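Local coordinates for protein carbonic anhydrase (Sordaria macrospora, PDB 4O1K) that catalyses the reversible hydration of carbon dioxide to bicarbonate and a proton, as a tetrameric zinc enzyme of the beta-carbonic anhydrase class, at residues 64-69 with 201-206; 93-98 with 174-179; 146-151 with 158-163. One frame throughout, in Å; residues are numbered along the deposited sequence.

In the fold
Contacts 1 and 2 lie on opposite sides of the chain's centre, their own centres 23 Å apart, and both adjoin the second subunit. Contact 1 sets helix 63-67 beside strand 202-205, outermost of the sheet within this chain; contact 2 joins helix 89-100 to the start of helix 177-186. Contact 3, farther out, pairs helix 145-150 with helix 154-174 and meets contact 1 where Leu206 CD1 lies 3.7 Å from Glu163 O. In sequence, contact 3 is nested within contact 2, and contact 2 within contact 1. The zinc ion, held by Cys56, Asp58, His112 and Cys115, lies about 11 Å from the side chains of Ile66 in contact 1 and Leu161 in contact 3, touching neither.

Contact 1. Residues 64-69 with 201-206; sequences EQITGL and GLLKDL
In the alpha/beta fold of this beta-carbonic anhydrase, beside its mixed sheet, Ile66 and Thr67 on the short helix 63-67 meet Leu203 on the antiparallel strand 202-205, outermost of the sheet within this chain. The helix belongs to the beta-alpha-beta crossover from strand 51-56 to its parallel neighbour 74-79, and the strand returns from strand 190-197 through a G1 beta bulge at Gly201 and Leu202. Glycine suits position 201, whose positive phi strains residues with a CB. All three touching residues are buried, and branched apolar groups fill the space. Ile66 and Leu203 cross at about a right angle. With its CG2 methyl trans to the backbone N, Ile66 sets that methyl against Leu203 CG at 3.5 Å and beside the CD2 branch at 3.9 Å.

Asn25 of the second subunit joins the two segments by hydrogen bonds: its ND2 donates to both Ile66 O and Gly201 O, while its OD1 accepts from Leu203 N. The contact is thus built into the subunit interface. The beta-branched Thr67 serves two purposes. Its OG1 bonds to Ala63 O within the helix and weakly accepts from Leu69 N at 3.3 Å, just past the positive-phi turn at Gly68. Its methyl is left for the strand, with Thr67 CG2 lying 4.1 Å from Leu203 CD1.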
loop_
_atom_site.group_PDB
_atom_site.type_symbol
_atom_site.label_atom_id
_atom_site.label_comp_id
_atom_site.label_asym_id
_atom_site.label_seq_id
_atom_site.Cartn_x
_atom_site.Cartn_y
_atom_site.Cartn_z
ATOM N N GLU A 64 25.966 8.959 -0.670
ATOM C CA GLU A 64 26.736 10.190 -0.717
ATOM C C GLU A 64 28.219 9.886 -0.547
ATOM O O GLU A 64 29.080 10.530 -1.154
ATOM C CB GLU A 64 26.234 11.144 0.376
ATOM C CG GLU A 64 24.867 11.816 0.074
ATOM C CD GLU A 64 23.668 11.147 0.749
ATOM O OE1 GLU A 64 22.689 11.865 1.081
ATOM O OE2 GLU A 64 23.688 9.906 0.937
ATOM N N GLN A 65 28.505 8.878 0.269
ATOM C CA GLN A 65 29.871 8.392 0.445
ATOM C C GLN A 65 30.376 7.638 -0.786
ATOM O O GLN A 65 31.412 7.986 -1.353
ATOM C CB GLN A 65 29.943 7.481 1.670
ATOM C CG GLN A 65 30.040 8.222 2.970
ATOM C CD GLN A 65 31.203 9.170 2.952
ATOM O OE1 GLN A 65 32.362 8.748 3.019
ATOM N NE2 GLN A 65 30.908 10.463 2.829
ATOM N N ILE A 66 29.639 6.595 -1.172
ATOM C CA ILE A 66 29.969 5.742 -2.317
ATOM C C ILE A 66 30.246 6.530 -3.590
ATOM O O ILE A 66 31.090 6.135 -4.408
ATOM C CB ILE A 66 28.799 4.781 -2.676
ATOM C CG1 ILE A 66 28.271 4.011 -1.468
ATOM C CG2 ILE A 66 29.207 3.810 -3.775
ATOM C CD1 ILE A 66 27.029 3.147 -1.794
ATOM N N THR A 67 29.518 7.630 -3.774
ATOM C CA THR A 67 29.514 8.309 -5.070
ATOM C C THR A 67 30.295 9.606 -5.098
ATOM O O THR A 67 30.606 10.105 -6.182
ATOM C CB THR A 67 28.093 8.649 -5.495
ATOM O OG1 THR A 67 27.481 9.455 -4.471
ATOM C CG2 THR A 67 27.309 7.380 -5.685
ATOM N N GLY A 68 30.577 10.155 -3.919
ATOM C CA GLY A 68 31.265 11.431 -3.799
ATOM C C GLY A 68 30.341 12.612 -4.045
ATOM O O GLY A 68 30.804 13.746 -4.228
ATOM N N LEU A 69 29.036 12.343 -4.051
ATOM C CA LEU A 69 28.038 13.384 -4.268
ATOM C C LEU A 69 27.954 14.343 -3.086
ATOM O O LEU A 69 28.174 13.960 -1.934
ATOM C CB LEU A 69 26.665 12.774 -4.522
ATOM C CG LEU A 69 26.359 12.107 -5.858
ATOM C CD1 LEU A 69 24.963 11.523 -5.819
ATOM C CD2 LEU A 69 26.487 13.102 -6.998
ATOM N N GLY A 201 34.523 -2.043 -2.331
ATOM C CA GLY A 201 33.998 -0.690 -2.251
ATOM C C GLY A 201 33.642 -0.062 -3.585
ATOM O O GLY A 201 33.354 1.138 -3.650
ATOM N N LEU A 202 33.612 -0.871 -4.638
ATOM C CA LEU A 202 33.444 -0.331 -5.979
ATOM C C LEU A 202 32.002 -0.363 -6.431
ATOM O O LEU A 202 31.267 -1.323 -6.134
ATOM C CB LEU A 202 34.275 -1.111 -6.978
ATOM C CG LEU A 202 35.686 -0.612 -7.249
ATOM C CD1 LEU A 202 36.698 -1.422 -6.460
ATOM C CD2 LEU A 202 35.983 -0.709 -8.730
ATOM N N LEU A 203 31.598 0.685 -7.147
ATOM C CA LEU A 203 30.276 0.722 -7.769
ATOM C C LEU A 203 30.445 0.123 -9.130
ATOM O O LEU A 203 31.443 0.393 -9.813
ATOM C CB LEU A 203 29.796 2.148 -7.976
ATOM C CG LEU A 203 28.753 2.840 -7.130
ATOM C CD1 LEU A 203 28.290 4.092 -7.870
ATOM C CD2 LEU A 203 27.586 1.931 -6.810
ATOM N N LYS A 204 29.474 -0.676 -9.556
ATOM C CA LYS A 204 29.535 -1.258 -10.888
ATOM C C LYS A 204 28.285 -0.840 -11.633
ATOM O O LYS A 204 27.207 -0.812 -11.055
ATOM C CB LYS A 204 29.607 -2.779 -10.771
ATOM C CG LYS A 204 29.406 -3.554 -12.068
ATOM C CD LYS A 204 29.540 -5.067 -11.805
ATOM C CE LYS A 204 28.609 -5.902 -12.685
ATOM N NZ LYS A 204 28.737 -5.638 -14.159
ATOM N N ASP A 205 28.446 -0.503 -12.904
ATOM C CA ASP A 205 27.318 -0.136 -13.743
ATOM C C ASP A 205 26.825 -1.406 -14.456
ATOM O O ASP A 205 27.595 -2.097 -15.106
ATOM C CB ASP A 205 27.782 0.909 -14.763
ATOM C CG ASP A 205 26.632 1.518 -15.547
ATOM O OD1 ASP A 205 25.481 1.068 -15.365
ATOM O OD2 ASP A 205 26.886 2.434 -16.366
ATOM N N LEU A 206 25.539 -1.707 -14.325
ATOM C CA LEU A 206 24.949 -2.851 -15.018
ATOM C C LEU A 206 24.618 -2.476 -16.441
ATOM O O LEU A 206 24.168 -3.325 -17.230
ATOM C CB LEU A 206 23.681 -3.293 -14.302
ATOM C CG LEU A 206 23.995 -3.777 -12.898
ATOM C CD1 LEU A 206 22.700 -4.235 -12.239
ATOM C CD2 LEU A 206 25.038 -4.881 -12.928
#

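Contact 2. Residues 93-98 with 174-179; sequences SVIEYA and VKTAAL
Ala178 and Ile95, with Thr176 beside them, supply most of the surface buried where helix 89-100 meets the beginning of helix 177-186. The backbones come close at Glu96 and Ala178, whose CA atoms are 5.8 Å apart, and a small residue suits that spot. The methyl of Ala178 points at helix 89-100, with Ala178 CB 3.4 Å from Glu96 OE1. Ile95 also points across the contact. Its CG2 methyl, trans to the backbone N, slants over Thr176 and reaches to 3.9 Å from Thr176 OG1, a van der Waals approach of a methyl to the hydroxyl oxygen, whose hydrogen bonds go to backbone groups. Ile95 is well placed as a bulky aliphatic residue because it also packs on Leu52 of strand 51-56, linking this helix pair to the sheet.

Glu96 starts out alongside the contact, but its bent chain (chi2 95°) brings the carboxylate nearer. A water takes a hydrogen bond from Ala178 N at 3.0 Å and gives a weak one to Glu96 OE1 at 3.4 Å, so it bridges an amide of the first helical turn to the acid. A negative charge at this end of a helix would probably be favoured by the helix dipole. Nearby, Thr176 OG1 donates to Val173 O and accepts weakly from Leu179 N at 3.4 Å. Two other subunits also touch the contact: Leu129 of the second subunit packs on Glu96, and Arg135 of the third subunit on Thr176. Threonine, able both to donate and to accept here, marks the junction between helices 154-174 and 177-186 as a helix N-cap, packed against a helix of the alpha/beta core.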
loop_
_atom_site.group_PDB
_atom_site.type_symbol
_atom_site.label_atom_id
_atom_site.label_comp_id
_atom_site.label_asym_id
_atom_site.label_seq_id
_atom_site.Cartn_x
_atom_site.Cartn_y
_atom_site.Cartn_z
ATOM N N SER A 93 5.188 7.664 -4.900
ATOM C CA SER A 93 5.033 9.083 -4.647
ATOM C C SER A 93 6.411 9.735 -4.614
ATOM O O SER A 93 6.582 10.883 -5.073
ATOM C CB SER A 93 4.237 9.331 -3.357
ATOM O OG SER A 93 4.947 8.850 -2.247
ATOM N N VAL A 94 7.423 9.024 -4.125
ATOM C CA VAL A 94 8.733 9.661 -4.247
ATOM C C VAL A 94 9.299 9.796 -5.699
ATOM O O VAL A 94 9.965 10.797 -6.023
ATOM C CB VAL A 94 9.732 9.111 -3.262
ATOM C CG1 VAL A 94 10.258 7.799 -3.698
ATOM C CG2 VAL A 94 10.850 10.050 -3.180
ATOM N N ILE A 95 9.015 8.833 -6.573
ATOM C CA ILE A 95 9.415 8.941 -7.983
ATOM C C ILE A 95 8.661 10.103 -8.619
ATOM O O ILE A 95 9.243 10.978 -9.313
ATOM C CB ILE A 95 9.104 7.626 -8.728
ATOM C CG1 ILE A 95 9.995 6.520 -8.169
ATOM C CG2 ILE A 95 9.317 7.777 -10.251
ATOM C CD1 ILE A 95 9.726 5.127 -8.754
ATOM N N GLU A 96 7.356 10.125 -8.391
ATOM C CA GLU A 96 6.532 11.205 -8.925
ATOM C C GLU A 96 7.064 12.576 -8.501
ATOM O O GLU A 96 7.213 13.490 -9.330
ATOM C CB GLU A 96 5.099 11.028 -8.416
ATOM C CG GLU A 96 4.203 12.238 -8.629
ATOM C CD GLU A 96 3.410 12.122 -9.904
ATOM O OE1 GLU A 96 4.001 11.659 -10.897
ATOM O OE2 GLU A 96 2.208 12.473 -9.904
ATOM N N TYR A 97 7.364 12.708 -7.211
ATOM C CA TYR A 97 7.821 13.970 -6.628
ATOM C C TYR A 97 9.198 14.392 -7.114
ATOM O O TYR A 97 9.449 15.581 -7.368
ATOM C CB TYR A 97 7.836 13.848 -5.105
ATOM C CG TYR A 97 8.213 15.111 -4.349
ATOM C CD1 TYR A 97 7.391 16.237 -4.352
ATOM C CD2 TYR A 97 9.368 15.155 -3.593
ATOM C CE1 TYR A 97 7.743 17.382 -3.626
ATOM C CE2 TYR A 97 9.725 16.273 -2.875
ATOM C CZ TYR A 97 8.920 17.377 -2.888
ATOM O OH TYR A 97 9.330 18.468 -2.157
ATOM N N ALA A 98 10.091 13.420 -7.247
ATOM C CA ALA A 98 11.454 13.679 -7.714
ATOM C C ALA A 98 11.467 14.091 -9.175
ATOM O O ALA A 98 12.209 14.999 -9.573
ATOM C CB ALA A 98 12.338 12.448 -7.500
ATOM N N VAL A 174 10.746 2.799 -15.196
ATOM C CA VAL A 174 10.389 3.263 -16.561
ATOM C C VAL A 174 8.893 3.228 -16.900
ATOM O O VAL A 174 8.392 4.007 -17.752
ATOM C CB VAL A 174 11.213 2.523 -17.618
ATOM C CG1 VAL A 174 10.843 2.936 -19.046
ATOM C CG2 VAL A 174 12.657 2.812 -17.403
ATOM N N LYS A 175 8.172 2.328 -16.246
ATOM C CA LYS A 175 6.724 2.219 -16.462
ATOM C C LYS A 175 5.961 3.425 -15.968
ATOM O O LYS A 175 4.822 3.669 -16.410
ATOM C CB LYS A 175 6.179 0.987 -15.748
ATOM C CG LYS A 175 6.766 -0.346 -16.224
ATOM C CD LYS A 175 6.244 -1.506 -15.319
ATOM C CE LYS A 175 6.961 -2.820 -15.664
ATOM N NZ LYS A 175 6.520 -3.902 -14.712
ATOM N N THR A 176 6.561 4.187 -15.043
ATOM C CA THR A 176 5.833 5.318 -14.458
ATOM C C THR A 176 5.517 6.390 -15.471
ATOM O O THR A 176 6.329 6.682 -16.344
ATOM C CB THR A 176 6.517 5.925 -13.218
ATOM O OG1 THR A 176 7.753 6.570 -13.581
ATOM C CG2 THR A 176 6.786 4.835 -12.212
ATOM N N ALA A 177 4.317 6.963 -15.361
ATOM C CA ALA A 177 3.872 8.020 -16.264
ATOM C C ALA A 177 4.777 9.241 -16.164
ATOM O O ALA A 177 5.090 9.873 -17.180
ATOM C CB ALA A 177 2.398 8.401 -15.971
ATOM N N ALA A 178 5.208 9.548 -14.942
ATOM C CA ALA A 178 6.046 10.717 -14.685
ATOM C C ALA A 178 7.313 10.613 -15.514
ATOM O O ALA A 178 7.674 11.548 -16.265
ATOM C CB ALA A 178 6.393 10.788 -13.202
ATOM N N LEU A 179 7.995 9.478 -15.358
ATOM C CA LEU A 179 9.250 9.228 -16.077
ATOM C C LEU A 179 9.073 9.361 -17.583
ATOM O O LEU A 179 9.844 10.067 -18.249
ATOM C CB LEU A 179 9.808 7.830 -15.777
ATOM C CG LEU A 179 11.087 7.783 -16.620
ATOM C CD1 LEU A 179 12.319 7.783 -15.773
ATOM C CD2 LEU A 179 11.120 6.713 -17.704
HETATM O O HOH W 1 4.119 8.594 -12.270
#

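Contact 3. Residues 146-151 with 158-163; sequences KELDAI and YERLVE
Helix 146-150 and helix 158-163 run nearly antiparallel, at 156° between their directions, with axes 10.0 Å apart at closest approach; the CA atoms of Leu148 and Arg160 come within 7.4 Å. Arg160 bridges the gap in two ways. Its aliphatic stem lies against Leu148 and Ile151: Arg160 CG is 3.8 Å from Leu148 CD2 and 3.7 Å from Ile151 CD1, each side chain crossing the arginine at about a right angle. The stem then bends at CG (chi2 54°), and this carries the guanidinium along its own helix toward the C-terminal end, between Glu147 and Glu163.

There Glu147, its chain extended beyond CG, offers OE2 to the guanidinium edge. Arg160 NE donates to Glu147 OE2 at 2.8 Å and 168°, nearly straight and in the guanidinium plane, and meets OE2 on its syn side but well out of the plane of the inclined carboxylate; Arg160 NH2 adds a weak bond to the same oxygen. At another part of the edge, Arg160 NH1 donates to Glu163 OE1 at 2.8 Å. Bonds to two carboxylates probably fix the rotation of the guanidinium, and the positive charge is likely to offset both acids. A leucine in place of Arg160 would probably leave Glu147 without its charge partner across the contact and Glu163 OE1 without its donor.

On the more buried side, Leu148 CD1 meets Leu161 CD1 at 4.0 Å, and both leucines also pack on helix 130-143. Apolar residues inside and a salt-bridge network on the more exposed side hold together this antiparallel helical hairpin.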
loop_
_atom_site.group_PDB
_atom_site.type_symbol
_atom_site.label_atom_id
_atom_site.label_comp_id
_atom_site.label_asym_id
_atom_site.label_seq_id
_atom_site.Cartn_x
_atom_site.Cartn_y
_atom_site.Cartn_z
ATOM N N LYS A 146 14.949 -19.707 -15.860
ATOM C CA LYS A 146 15.800 -20.529 -16.713
ATOM C C LYS A 146 17.265 -20.145 -16.564
ATOM O O LYS A 146 18.121 -21.016 -16.404
ATOM C CB LYS A 146 15.401 -20.349 -18.170
ATOM C CG LYS A 146 14.287 -21.239 -18.651
ATOM C CD LYS A 146 14.128 -21.000 -20.148
ATOM C CE LYS A 146 13.408 -22.134 -20.843
ATOM N NZ LYS A 146 13.702 -22.094 -22.317
ATOM N N GLU A 147 17.548 -18.845 -16.633
ATOM C CA GLU A 147 18.927 -18.357 -16.541
ATOM C C GLU A 147 19.485 -18.626 -15.149
ATOM O O GLU A 147 20.619 -19.087 -15.004
ATOM C CB GLU A 147 19.007 -16.855 -16.852
ATOM C CG GLU A 147 20.351 -16.230 -16.480
ATOM C CD GLU A 147 20.411 -14.725 -16.739
ATOM O OE1 GLU A 147 19.402 -14.138 -17.192
ATOM O OE2 GLU A 147 21.473 -14.129 -16.478
ATOM N N LEU A 148 18.676 -18.351 -14.128
ATOM C CA LEU A 148 19.139 -18.468 -12.751
ATOM C C LEU A 148 19.395 -19.919 -12.343
ATOM O O LEU A 148 20.450 -20.225 -11.772
ATOM C CB LEU A 148 18.178 -17.770 -11.790
ATOM C CG LEU A 148 18.270 -16.234 -11.816
ATOM C CD1 LEU A 148 17.121 -15.537 -11.047
ATOM C CD2 LEU A 148 19.635 -15.785 -11.276
ATOM N N ASP A 149 18.444 -20.801 -12.644
ATOM C CA ASP A 149 18.577 -22.213 -12.317
ATOM C C ASP A 149 19.781 -22.840 -12.994
ATOM O O ASP A 149 20.344 -23.794 -12.482
ATOM C CB ASP A 149 17.323 -22.982 -12.741
ATOM C CG ASP A 149 16.170 -22.822 -11.762
ATOM O OD1 ASP A 149 16.414 -22.406 -10.603
ATOM O OD2 ASP A 149 15.022 -23.137 -12.160
ATOM N N ALA A 150 20.171 -22.311 -14.148
ATOM C CA ALA A 150 21.322 -22.849 -14.889
ATOM C C ALA A 150 22.650 -22.632 -14.151
ATOM O O ALA A 150 23.591 -23.410 -14.309
ATOM C CB ALA A 150 21.387 -22.230 -16.281
ATOM N N ILE A 151 22.726 -21.548 -13.381
ATOM C CA ILE A 151 23.905 -21.224 -12.586
ATOM C C ILE A 151 24.069 -22.201 -11.423
ATOM O O ILE A 151 23.299 -22.176 -10.461
ATOM C CB ILE A 151 23.833 -19.779 -12.050
ATOM C CG1 ILE A 151 23.637 -18.792 -13.210
ATOM C CG2 ILE A 151 25.106 -19.417 -11.263
ATOM C CD1 ILE A 151 23.205 -17.376 -12.780
ATOM N N TYR A 158 23.043 -16.030 -6.520
ATOM C CA TYR A 158 22.548 -15.004 -5.628
ATOM C C TYR A 158 22.973 -13.611 -6.125
ATOM O O TYR A 158 22.174 -12.664 -6.144
ATOM C CB TYR A 158 23.105 -15.344 -4.245
ATOM C CG TYR A 158 22.961 -14.305 -3.176
ATOM C CD1 TYR A 158 21.872 -13.459 -3.129
ATOM C CD2 TYR A 158 23.927 -14.186 -2.192
ATOM C CE1 TYR A 158 21.759 -12.503 -2.139
ATOM C CE2 TYR A 158 23.814 -13.251 -1.197
ATOM C CZ TYR A 158 22.730 -12.408 -1.183
ATOM O OH TYR A 158 22.610 -11.477 -0.192
ATOM N N GLU A 159 24.219 -13.504 -6.572
ATOM C CA GLU A 159 24.753 -12.242 -7.099
ATOM C C GLU A 159 24.031 -11.886 -8.401
ATOM O O GLU A 159 23.693 -10.706 -8.657
ATOM C CB GLU A 159 26.278 -12.330 -7.284
ATOM C CG GLU A 159 27.002 -12.590 -5.962
ATOM C CD GLU A 159 28.516 -12.523 -6.072
ATOM O OE1 GLU A 159 29.057 -12.638 -7.201
ATOM O OE2 GLU A 159 29.163 -12.350 -5.014
ATOM N N ARG A 160 23.763 -12.916 -9.207
ATOM C CA ARG A 160 23.063 -12.689 -10.455
ATOM C C ARG A 160 21.662 -12.197 -10.147
ATOM O O ARG A 160 21.178 -11.300 -10.813
ATOM C CB ARG A 160 23.021 -13.954 -11.325
ATOM C CG ARG A 160 22.518 -13.719 -12.755
ATOM C CD ARG A 160 23.307 -12.610 -13.491
ATOM N NE ARG A 160 22.701 -12.303 -14.784
ATOM C CZ ARG A 160 22.675 -11.091 -15.329
ATOM N NH1 ARG A 160 23.227 -10.069 -14.695
ATOM N NH2 ARG A 160 22.088 -10.894 -16.499
ATOM N N LEU A 161 21.007 -12.790 -9.146
ATOM C CA LEU A 161 19.676 -12.336 -8.716
ATOM C C LEU A 161 19.682 -10.888 -8.246
ATOM O O LEU A 161 18.740 -10.128 -8.510
ATOM C CB LEU A 161 19.148 -13.222 -7.585
ATOM C CG LEU A 161 17.779 -12.835 -7.020
ATOM C CD1 LEU A 161 16.724 -12.786 -8.114
ATOM C CD2 LEU A 161 17.364 -13.797 -5.915
ATOM N N VAL A 162 20.734 -10.499 -7.540
ATOM C CA VAL A 162 20.855 -9.116 -7.074
ATOM C C VAL A 162 20.849 -8.207 -8.299
ATOM O O VAL A 162 20.122 -7.159 -8.340
ATOM C CB VAL A 162 22.168 -8.930 -6.282
ATOM C CG1 VAL A 162 22.571 -7.470 -6.214
ATOM C CG2 VAL A 162 22.019 -9.503 -4.863
ATOM N N GLU A 163 21.619 -8.630 -9.310
ATOM C CA GLU A 163 21.759 -7.840 -10.549
ATOM C C GLU A 163 20.428 -7.746 -11.323
ATOM O O GLU A 163 19.990 -6.661 -11.755
ATOM C CB GLU A 163 22.855 -8.455 -11.442
ATOM C CG GLU A 163 24.246 -8.380 -10.797
ATOM C CD GLU A 163 25.313 -9.176 -11.546
ATOM O OE1 GLU A 163 24.984 -9.863 -12.534
ATOM O OE2 GLU A 163 26.485 -9.103 -11.124
#